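Local coordinates for protein phosphatase 2C (Toxoplasma gondii, PDB 3D8K) that probably removes phosphate from phosphoserine and phosphothreonine residues of proteins by hydrolysis, as a manganese-dependent serine/threonine phosphatase of the PP2C family, at residues 35-40 against 52-57; 61-66 against 103-108; 173-178 against 268-273; 302-307 against 316-321. All coordinates share one frame; numbering follows the deposited sequence.

Contact 1. Residues 35-40 against 52-57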
# COMPACT_ATOMS: atom_id res chain seq x y z
N VAL C 35 27.60 -17.61 11.19
CA VAL C 35 26.24 -17.12 11.14
C VAL C 35 25.83 -17.08 9.67
O VAL C 35 26.66 -16.83 8.79
CB VAL C 35 26.17 -15.70 11.72
CG1 VAL C 35 24.71 -15.31 11.97
CG2 VAL C 35 26.99 -15.62 13.00
N VAL C 36 24.55 -17.33 9.40
CA VAL C 36 24.10 -17.30 8.01
C VAL C 36 22.84 -16.52 7.79
O VAL C 36 21.88 -16.64 8.55
CB VAL C 36 23.92 -18.73 7.45
CG1 VAL C 36 24.29 -19.75 8.51
CG2 VAL C 36 22.50 -18.93 6.93
N VAL C 37 22.88 -15.70 6.75
CA VAL C 37 21.73 -14.90 6.35
C VAL C 37 21.09 -15.78 5.30
O VAL C 37 21.46 -15.73 4.12
CB VAL C 37 22.16 -13.59 5.68
CG1 VAL C 37 20.93 -12.74 5.39
CG2 VAL C 37 23.13 -12.84 6.56
N VAL C 38 20.15 -16.61 5.73
CA VAL C 38 19.47 -17.53 4.81
C VAL C 38 18.76 -16.81 3.67
O VAL C 38 18.71 -17.32 2.57
CB VAL C 38 18.41 -18.37 5.53
CG1 VAL C 38 18.10 -19.62 4.71
CG2 VAL C 38 18.90 -18.72 6.93
N GLU C 39 18.24 -15.62 3.94
CA GLU C 39 17.55 -14.85 2.93
C GLU C 39 17.31 -13.41 3.39
O GLU C 39 17.04 -13.17 4.56
CB GLU C 39 16.21 -15.51 2.60
CG GLU C 39 15.21 -14.59 1.92
CD GLU C 39 14.91 -14.98 0.49
OE1 GLU C 39 15.83 -14.88 -0.35
OE2 GLU C 39 13.76 -15.38 0.21
N GLY C 40 17.40 -12.48 2.45
CA GLY C 40 17.18 -11.08 2.74
C GLY C 40 16.64 -10.41 1.48
O GLY C 40 16.77 -10.98 0.39
N ALA C 52 23.77 -14.83 2.65
CA ALA C 52 25.12 -14.58 3.09
C ALA C 52 25.62 -15.60 4.10
O ALA C 52 24.85 -16.30 4.74
CB ALA C 52 25.23 -13.18 3.66
N MSE C 53 26.94 -15.67 4.23
CA MSE C 53 27.53 -16.63 5.15
C MSE C 53 28.79 -16.06 5.80
O MSE C 53 29.70 -15.59 5.12
CB MSE C 53 27.85 -17.89 4.38
CG MSE C 53 28.01 -19.07 5.25
SE MSE C 53 27.70 -20.61 4.15
CE MSE C 53 25.91 -21.07 4.83
N PHE C 54 28.83 -16.10 7.12
CA PHE C 54 29.97 -15.57 7.83
C PHE C 54 30.59 -16.62 8.73
O PHE C 54 29.99 -17.08 9.69
CB PHE C 54 29.52 -14.35 8.63
CG PHE C 54 28.99 -13.25 7.77
CD1 PHE C 54 29.86 -12.43 7.05
CD2 PHE C 54 27.61 -13.04 7.63
CE1 PHE C 54 29.38 -11.43 6.21
CE2 PHE C 54 27.12 -12.05 6.80
CZ PHE C 54 28.00 -11.24 6.09
N ASP C 55 31.80 -17.04 8.39
CA ASP C 55 32.49 -18.04 9.19
C ASP C 55 33.64 -17.36 9.93
O ASP C 55 34.65 -16.98 9.33
CB ASP C 55 33.00 -19.17 8.28
CG ASP C 55 33.68 -20.27 9.06
OD1 ASP C 55 33.18 -20.60 10.16
OD2 ASP C 55 34.71 -20.80 8.58
N GLY C 56 33.48 -17.21 11.24
CA GLY C 56 34.50 -16.54 12.04
C GLY C 56 35.58 -17.38 12.69
O GLY C 56 35.33 -18.47 13.20
N PHE C 57 36.82 -16.87 12.68
CA PHE C 57 37.89 -17.62 13.32
C PHE C 57 38.09 -17.19 14.77
O PHE C 57 38.32 -16.01 15.08
CB PHE C 57 39.22 -17.53 12.56
CG PHE C 57 39.42 -16.26 11.82
CD1 PHE C 57 38.75 -16.03 10.61
CD2 PHE C 57 40.36 -15.34 12.26
CE1 PHE C 57 39.02 -14.89 9.86
CE2 PHE C 57 40.64 -14.20 11.51
CZ PHE C 57 39.97 -13.98 10.31

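Contact 2. Residues 61-66 against 103-108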
# COMPACT_ATOMS: atom_id res chain seq x y z
N HIS C 61 31.86 -13.00 17.47
CA HIS C 61 31.58 -11.56 17.47
C HIS C 61 31.77 -10.88 16.12
O HIS C 61 30.92 -10.11 15.68
CB HIS C 61 32.44 -10.85 18.52
CG HIS C 61 32.30 -11.44 19.89
ND1 HIS C 61 31.10 -11.45 20.56
CD2 HIS C 61 33.18 -12.12 20.65
CE1 HIS C 61 31.24 -12.14 21.68
NE2 HIS C 61 32.49 -12.56 21.76
N SER C 62 32.90 -11.15 15.47
CA SER C 62 33.15 -10.55 14.17
C SER C 62 32.17 -11.06 13.11
O SER C 62 31.78 -10.33 12.20
CB SER C 62 34.60 -10.80 13.75
OG SER C 62 35.44 -9.82 14.32
N ALA C 63 31.75 -12.31 13.22
CA ALA C 63 30.79 -12.86 12.28
C ALA C 63 29.42 -12.25 12.59
O ALA C 63 28.76 -11.70 11.71
CB ALA C 63 30.74 -14.35 12.42
N MSE C 64 29.02 -12.34 13.85
CA MSE C 64 27.73 -11.84 14.33
C MSE C 64 27.43 -10.37 14.11
O MSE C 64 26.27 -9.99 14.04
CB MSE C 64 27.55 -12.16 15.82
CG MSE C 64 26.18 -11.84 16.34
SE MSE C 64 24.75 -12.82 15.37
CE MSE C 64 25.08 -14.61 16.19
N TRP C 65 28.46 -9.55 13.99
CA TRP C 65 28.29 -8.12 13.75
C TRP C 65 27.94 -7.98 12.28
O TRP C 65 27.06 -7.21 11.88
CB TRP C 65 29.60 -7.39 14.01
CG TRP C 65 29.54 -5.91 13.78
CD1 TRP C 65 29.18 -4.96 14.68
CD2 TRP C 65 29.84 -5.22 12.57
NE1 TRP C 65 29.24 -3.72 14.11
CE2 TRP C 65 29.65 -3.85 12.80
CE3 TRP C 65 30.27 -5.63 11.29
CZ2 TRP C 65 29.84 -2.87 11.82
CZ3 TRP C 65 30.47 -4.66 10.31
CH2 TRP C 65 30.26 -3.30 10.58
N LEU C 66 28.66 -8.74 11.48
CA LEU C 66 28.47 -8.73 10.04
C LEU C 66 27.07 -9.20 9.65
O LEU C 66 26.36 -8.52 8.92
CB LEU C 66 29.51 -9.62 9.39
CG LEU C 66 30.96 -9.16 9.54
CD1 LEU C 66 31.87 -10.26 9.07
CD2 LEU C 66 31.18 -7.89 8.75
N GLY C 103 38.76 -9.50 16.06
CA GLY C 103 38.92 -9.87 14.66
C GLY C 103 38.79 -11.34 14.33
O GLY C 103 39.34 -12.19 15.03
N GLY C 104 38.04 -11.64 13.26
CA GLY C 104 37.88 -13.03 12.86
C GLY C 104 36.62 -13.44 12.10
O GLY C 104 35.61 -13.78 12.72
N SER C 105 36.67 -13.40 10.77
CA SER C 105 35.54 -13.84 9.94
C SER C 105 35.64 -13.73 8.42
O SER C 105 36.00 -12.68 7.87
CB SER C 105 34.23 -13.19 10.40
OG SER C 105 33.18 -13.55 9.52
N SER C 106 35.30 -14.84 7.75
CA SER C 106 35.30 -14.93 6.30
C SER C 106 33.91 -14.55 5.89
O SER C 106 33.01 -14.44 6.72
CB SER C 106 35.56 -16.34 5.82
OG SER C 106 34.39 -17.12 6.00
N ALA C 107 33.72 -14.37 4.59
CA ALA C 107 32.43 -13.99 4.09
C ALA C 107 32.16 -14.56 2.71
O ALA C 107 33.08 -14.80 1.91
CB ALA C 107 32.33 -12.49 4.05
N LEU C 108 30.89 -14.77 2.45
CA LEU C 108 30.43 -15.27 1.17
C LEU C 108 29.04 -14.68 0.99
O LEU C 108 28.13 -14.95 1.78
CB LEU C 108 30.36 -16.78 1.19
CG LEU C 108 30.44 -17.44 -0.19
CD1 LEU C 108 30.04 -18.90 -0.04
CD2 LEU C 108 29.52 -16.75 -1.19

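Contact 3. Residues 173-178 against 268-273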
# COMPACT_ATOMS: atom_id res chain seq x y z
N LEU C 173 34.98 -13.93 0.01
CA LEU C 173 36.11 -13.39 0.75
C LEU C 173 36.43 -14.36 1.88
O LEU C 173 35.88 -14.24 2.97
CB LEU C 173 35.76 -12.02 1.35
CG LEU C 173 36.88 -11.29 2.08
CD1 LEU C 173 37.86 -10.72 1.07
CD2 LEU C 173 36.28 -10.18 2.91
N GLY C 174 37.30 -15.32 1.61
CA GLY C 174 37.64 -16.27 2.65
C GLY C 174 37.70 -17.68 2.11
O GLY C 174 37.87 -17.90 0.91
N ASN C 175 37.54 -18.66 2.99
CA ASN C 175 37.61 -20.05 2.60
C ASN C 175 36.27 -20.75 2.40
O ASN C 175 36.22 -21.98 2.33
CB ASN C 175 38.45 -20.83 3.61
CG ASN C 175 37.94 -20.69 5.03
OD1 ASN C 175 37.01 -19.92 5.31
ND2 ASN C 175 38.54 -21.43 5.95
N SER C 176 35.18 -20.00 2.32
CA SER C 176 33.89 -20.65 2.10
C SER C 176 33.77 -21.00 0.63
O SER C 176 34.51 -20.45 -0.20
CB SER C 176 32.73 -19.74 2.52
OG SER C 176 32.61 -19.70 3.94
N ARG C 177 32.87 -21.92 0.31
CA ARG C 177 32.70 -22.35 -1.07
C ARG C 177 31.25 -22.25 -1.52
O ARG C 177 30.32 -22.41 -0.73
CB ARG C 177 33.23 -23.77 -1.24
CG ARG C 177 34.58 -23.94 -0.57
CD ARG C 177 35.30 -25.20 -0.97
NE ARG C 177 36.12 -25.00 -2.17
CZ ARG C 177 37.22 -25.70 -2.44
NH1 ARG C 177 37.63 -26.64 -1.60
NH2 ARG C 177 37.91 -25.46 -3.55
N CYS C 178 31.08 -21.99 -2.81
CA CYS C 178 29.76 -21.82 -3.39
C CYS C 178 29.71 -22.51 -4.76
O CYS C 178 30.49 -22.16 -5.65
CB CYS C 178 29.48 -20.33 -3.52
SG CYS C 178 27.89 -19.92 -4.20
N GLY C 268 28.54 -23.51 1.64
CA GLY C 268 28.86 -24.06 2.94
C GLY C 268 30.16 -23.50 3.50
O GLY C 268 31.05 -23.07 2.76
N THR C 269 30.26 -23.50 4.82
CA THR C 269 31.47 -23.02 5.48
C THR C 269 32.61 -23.99 5.15
O THR C 269 32.37 -25.11 4.70
CB THR C 269 31.25 -22.95 6.99
OG1 THR C 269 31.05 -24.27 7.50
CG2 THR C 269 30.02 -22.13 7.31
N ALA C 270 33.84 -23.55 5.35
CA ALA C 270 34.99 -24.41 5.07
C ALA C 270 34.83 -25.78 5.69
O ALA C 270 35.36 -26.77 5.19
CB ALA C 270 36.25 -23.75 5.59
N GLY C 271 34.10 -25.85 6.80
CA GLY C 271 33.88 -27.11 7.47
C GLY C 271 33.02 -28.07 6.66
O GLY C 271 33.30 -29.26 6.60
N ALA C 272 31.97 -27.55 6.04
CA ALA C 272 31.07 -28.36 5.24
C ALA C 272 31.83 -29.19 4.22
O ALA C 272 31.56 -30.38 4.05
CB ALA C 272 30.05 -27.48 4.53
N PHE C 273 32.80 -28.58 3.54
CA PHE C 273 33.54 -29.29 2.51
C PHE C 273 34.91 -29.76 2.99
O PHE C 273 35.74 -30.21 2.20
CB PHE C 273 33.70 -28.38 1.29
CG PHE C 273 32.42 -27.74 0.82
CD1 PHE C 273 32.44 -26.81 -0.21
CD2 PHE C 273 31.20 -28.06 1.41
CE1 PHE C 273 31.27 -26.21 -0.65
CE2 PHE C 273 30.02 -27.46 0.97
CZ PHE C 273 30.05 -26.53 -0.06

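Contact 4. Residues 302-307 against 316-321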
# COMPACT_ATOMS: atom_id res chain seq x y z
N ALA C 302 21.67 -33.11 4.72
CA ALA C 302 22.59 -34.18 4.37
C ALA C 302 24.04 -33.69 4.43
O ALA C 302 24.92 -34.36 4.98
CB ALA C 302 22.26 -34.70 2.99
N MSE C 303 24.30 -32.52 3.85
CA MSE C 303 25.63 -31.95 3.87
C MSE C 303 26.21 -31.86 5.29
O MSE C 303 27.41 -32.10 5.49
CB MSE C 303 25.61 -30.57 3.24
CG MSE C 303 25.46 -30.64 1.76
SE MSE C 303 24.90 -28.95 1.08
CE MSE C 303 26.58 -27.97 1.38
N VAL C 304 25.35 -31.53 6.25
CA VAL C 304 25.75 -31.41 7.65
C VAL C 304 26.13 -32.78 8.19
O VAL C 304 27.26 -33.00 8.64
CB VAL C 304 24.60 -30.83 8.50
CG1 VAL C 304 25.04 -30.65 9.96
CG2 VAL C 304 24.14 -29.49 7.91
N VAL C 305 25.19 -33.71 8.13
CA VAL C 305 25.43 -35.06 8.61
C VAL C 305 26.66 -35.67 7.96
O VAL C 305 27.53 -36.20 8.65
CB VAL C 305 24.22 -35.96 8.32
CG1 VAL C 305 24.49 -37.37 8.82
CG2 VAL C 305 23.00 -35.39 9.00
N ASN C 306 26.73 -35.58 6.64
CA ASN C 306 27.85 -36.14 5.90
C ASN C 306 29.19 -35.55 6.30
O ASN C 306 30.19 -36.27 6.40
CB ASN C 306 27.62 -35.93 4.40
CG ASN C 306 26.42 -36.71 3.88
OD1 ASN C 306 25.94 -36.43 2.78
ND2 ASN C 306 25.95 -37.69 4.64
N ALA C 307 29.24 -34.23 6.50
CA ALA C 307 30.48 -33.58 6.90
C ALA C 307 30.78 -34.07 8.29
O ALA C 307 31.93 -34.10 8.73
CB ALA C 307 30.32 -32.07 6.90
N ILE C 316 30.27 -26.44 11.19
CA ILE C 316 29.69 -26.72 9.88
C ILE C 316 28.36 -26.01 9.59
O ILE C 316 27.43 -26.04 10.38
CB ILE C 316 29.46 -28.26 9.72
CG1 ILE C 316 30.78 -29.00 9.93
CG2 ILE C 316 28.88 -28.58 8.35
CD1 ILE C 316 30.63 -30.50 10.00
N SER C 317 28.29 -25.36 8.43
CA SER C 317 27.07 -24.67 8.04
C SER C 317 26.82 -24.83 6.56
O SER C 317 27.73 -24.71 5.74
CB SER C 317 27.14 -23.20 8.42
OG SER C 317 27.13 -23.08 9.83
N THR C 318 25.57 -25.08 6.21
CA THR C 318 25.21 -25.29 4.82
C THR C 318 24.01 -24.47 4.37
O THR C 318 23.17 -24.05 5.18
CB THR C 318 24.94 -26.78 4.55
OG1 THR C 318 23.77 -27.19 5.29
CG2 THR C 318 26.12 -27.62 5.01
N PHE C 319 23.95 -24.25 3.06
CA PHE C 319 22.87 -23.49 2.46
C PHE C 319 22.59 -23.97 1.05
O PHE C 319 23.50 -24.25 0.27
CB PHE C 319 23.22 -22.01 2.40
CG PHE C 319 22.38 -21.24 1.41
CD1 PHE C 319 21.11 -20.81 1.74
CD2 PHE C 319 22.85 -20.98 0.13
CE1 PHE C 319 20.33 -20.13 0.81
CE2 PHE C 319 22.07 -20.31 -0.81
CZ PHE C 319 20.81 -19.88 -0.47
N VAL C 320 21.31 -24.04 0.72
CA VAL C 320 20.90 -24.48 -0.59
C VAL C 320 19.72 -23.69 -1.08
O VAL C 320 18.78 -23.43 -0.34
CB VAL C 320 20.50 -25.96 -0.58
CG1 VAL C 320 19.85 -26.34 -1.92
CG2 VAL C 320 21.71 -26.82 -0.32
N ARG C 321 19.77 -23.30 -2.34
CA ARG C 321 18.66 -22.60 -2.93
C ARG C 321 18.30 -23.22 -4.27
O ARG C 321 19.17 -23.59 -5.06
CB ARG C 321 18.95 -21.12 -3.14
CG ARG C 321 17.87 -20.51 -3.99
CD ARG C 321 17.81 -19.03 -3.89
NE ARG C 321 16.71 -18.52 -4.69
CZ ARG C 321 16.52 -17.23 -4.93
NH1 ARG C 321 17.37 -16.34 -4.43
NH2 ARG C 321 15.48 -16.83 -5.66

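Contact 1. Residues 35-40 against 52-57
Val37 and Ala52 form a hydrogen-bonded antiparallel pair, with Val37 N giving to Ala52 O at 2.9 Å and Ala52 N giving back to Val37 O at 2.9 Å. Two residues along, Val35 and Phe54 repeat the exchange, and the bond from Phe54 N to Val35 O is 2.8 Å long. Between them sits the non-hydrogen-bonded pair Val36 and Met53, where Val36 CA points a C-H at Ala52 O (3.5 Å). Asp55 and Gly56, just beyond the pairing, are consistent with the Asp-Gly signature of the family. The side chains alternate between the two faces. On one face Val37 CG1 is anti to the backbone N (chi1 -175°), which turns CG2 across to Ala52 CB at 3.6 Å. The same methyl reaches the edge of the Phe54 ring, 4.1 Å from CE2. On the other face the chain of selenomethionine Met53 bends at chi3 (-106°) and brings CE to within 4.0 Å of Val36 CB. Helix 61-74 covers the Val35 and Phe54 side through Met64, Leu66 and Ala67, whereas Met53 packs against the second sheet at Gly268 and Phe319. The hairpin thus satisfies the amides of Val35, Val37, Ala52 and Phe54, flanking strands bond to Val36 (Thr26) and Met53 (Leu108), and apolar side chains face the helix layer on one side and the second sheet on the other.

Contact 2. Residues 61-66 against 103-108
Ser62 of helix 61-74 rests on the backbone of Gly103 and Gly104, and Ala63 and Leu66 of the same helix receive Ser105. The contact belongs to the α/β/β/α sandwich of PP2C phosphatases: an outer helix begins beside the loop that leads into strand 106-115 of the sheet beneath it. The backbone-directed part comes first along the loop. Ser62 CB meets Gly104 O at 3.3 Å, and Ser62 OG, turned back beside its own backbone N (chi1 -84°), approaches Gly103 CA at 3.5 Å. Gly104 passes beside this serine with a positive phi of 153°, a conformation in which a CB would run into the preceding carbonyl oxygen. Van der Waals packing dominates farther on. Ser105 points its side chain at the helix, with CB 3.9 Å from Ala63 CA. Ser105 OG lies 3.9 Å from the apolar Ala63 CB, and Leu66 CD1 comes at it from the next turn of the helix. Phe54 of strand 48-55 touches Ala63, Leu66 and Ser105, so it backs both sides of the contact, and Leu66 also packs on Met92 of helix 82-97 and on Phe230. The backbone of Ser105 bonds to that of Phe230, whereas its hydroxyl bonds within its own segment. There Ser105 OG, anti to the backbone N (chi1 175°), donates to Ser106 O at 2.9 Å, while Leu66 CD1 lies 3.6 Å from the same OG.

Contact 3. Residues 173-178 against 268-273
The Phe273 ring meets the aliphatic part of Arg177 obliquely, though the exact distances of this pair are doubtful in the model. The guanidinium extends beyond the ring, its plane 27° from that of the phenyl group. The second flat group, the Asn175 carboxamide, carries the Ala270 methyl over one face. Ala270 CB is 3.5 Å from Asn175 CG and 3.3 Å from ND2, a position reached because CG stands between the backbone N and the carbonyl carbon (chi1 56°). Between these two patches the backbones pair once as antiparallel strands. Arg177 N gives a long, nearly straight bond to Gly268 O (3.3 Å, 175°), and Gly268 N returns one to Arg177 O at 3.2 Å. Ser176 OG passes Thr269 CA at 3.8 Å. Thr269 turns its own side chain away, and its OG1 bonds to Ser317 N on the next strand of the sheet. Helix 279-288 covers the far end, where Ile282 touches both Arg177 and Phe273. Two long backbone bonds therefore mark the end of the pairing between strands 177-182 and 264-268, and past Gly268 the loop meets 173-178 through side-chain packing, with no further hydrogen bond between the two segments.

Contact 4. Residues 302-307 against 316-321
Met303 and Thr318 pack closely where helix 302-307 lies over strand 316-321, running roughly antiparallel to it (151°) with the two axes 8.0 Å apart. Thr318 CG2 sits 3.5 Å from Met303 CB, and the selenomethionine chain bends at chi3 (71°) to fold CE back to 3.7 Å from the same methyl. Val304 CG2 crosses to Thr318 OG1 at 3.5 Å. One turn on, Ala307 CB takes Ile316 CD1 at 3.5 Å. The packing is more open at the other end, where Met303 SE approaches Val320 CG2 at 4.1 Å. Val305 points away from the strand on the exposed side of the helix, and Asn306 is also partly accessible there. On the opposite face of the strand, Phe319 lies against Met53 and His51 of the other sheet. Strands 264-268 and 349-356 flank this one, and Val266 of the former touches both Met303 and Val320. No hydrogen bond spans the two segments. The hydroxyl of Thr318 bonds instead to Ala300 O, earlier in the same helix, so the buried polar group is satisfied and the rest of the interface is hydrophobic packing of a helix on the outer face of the eight-stranded sheet.

In the fold
From the N terminus, contact 1 closes the hairpin of strands 35-41 and 48-55. The chain then enters helix 61-74, and contact 2 closes the mainly helical excursion that ends at strand 106-115, a neighbour of strand 48-55. Contact 3 spans the longest loop, some ninety residues; it begins where the chain passes from the six-strand sheet to the eight-strand one, and joins strands 177-182 and 264-268 there. Contact 4 is a short helix-to-strand return into that second sheet. All four follow in series; none nest or cross. Contacts 1 and 2 lie in the six-strand layer and its helices. Ala107 with Leu173 links contacts 2 and 3, while contacts 2 and 4 stay about 7 Å apart at their nearest atoms.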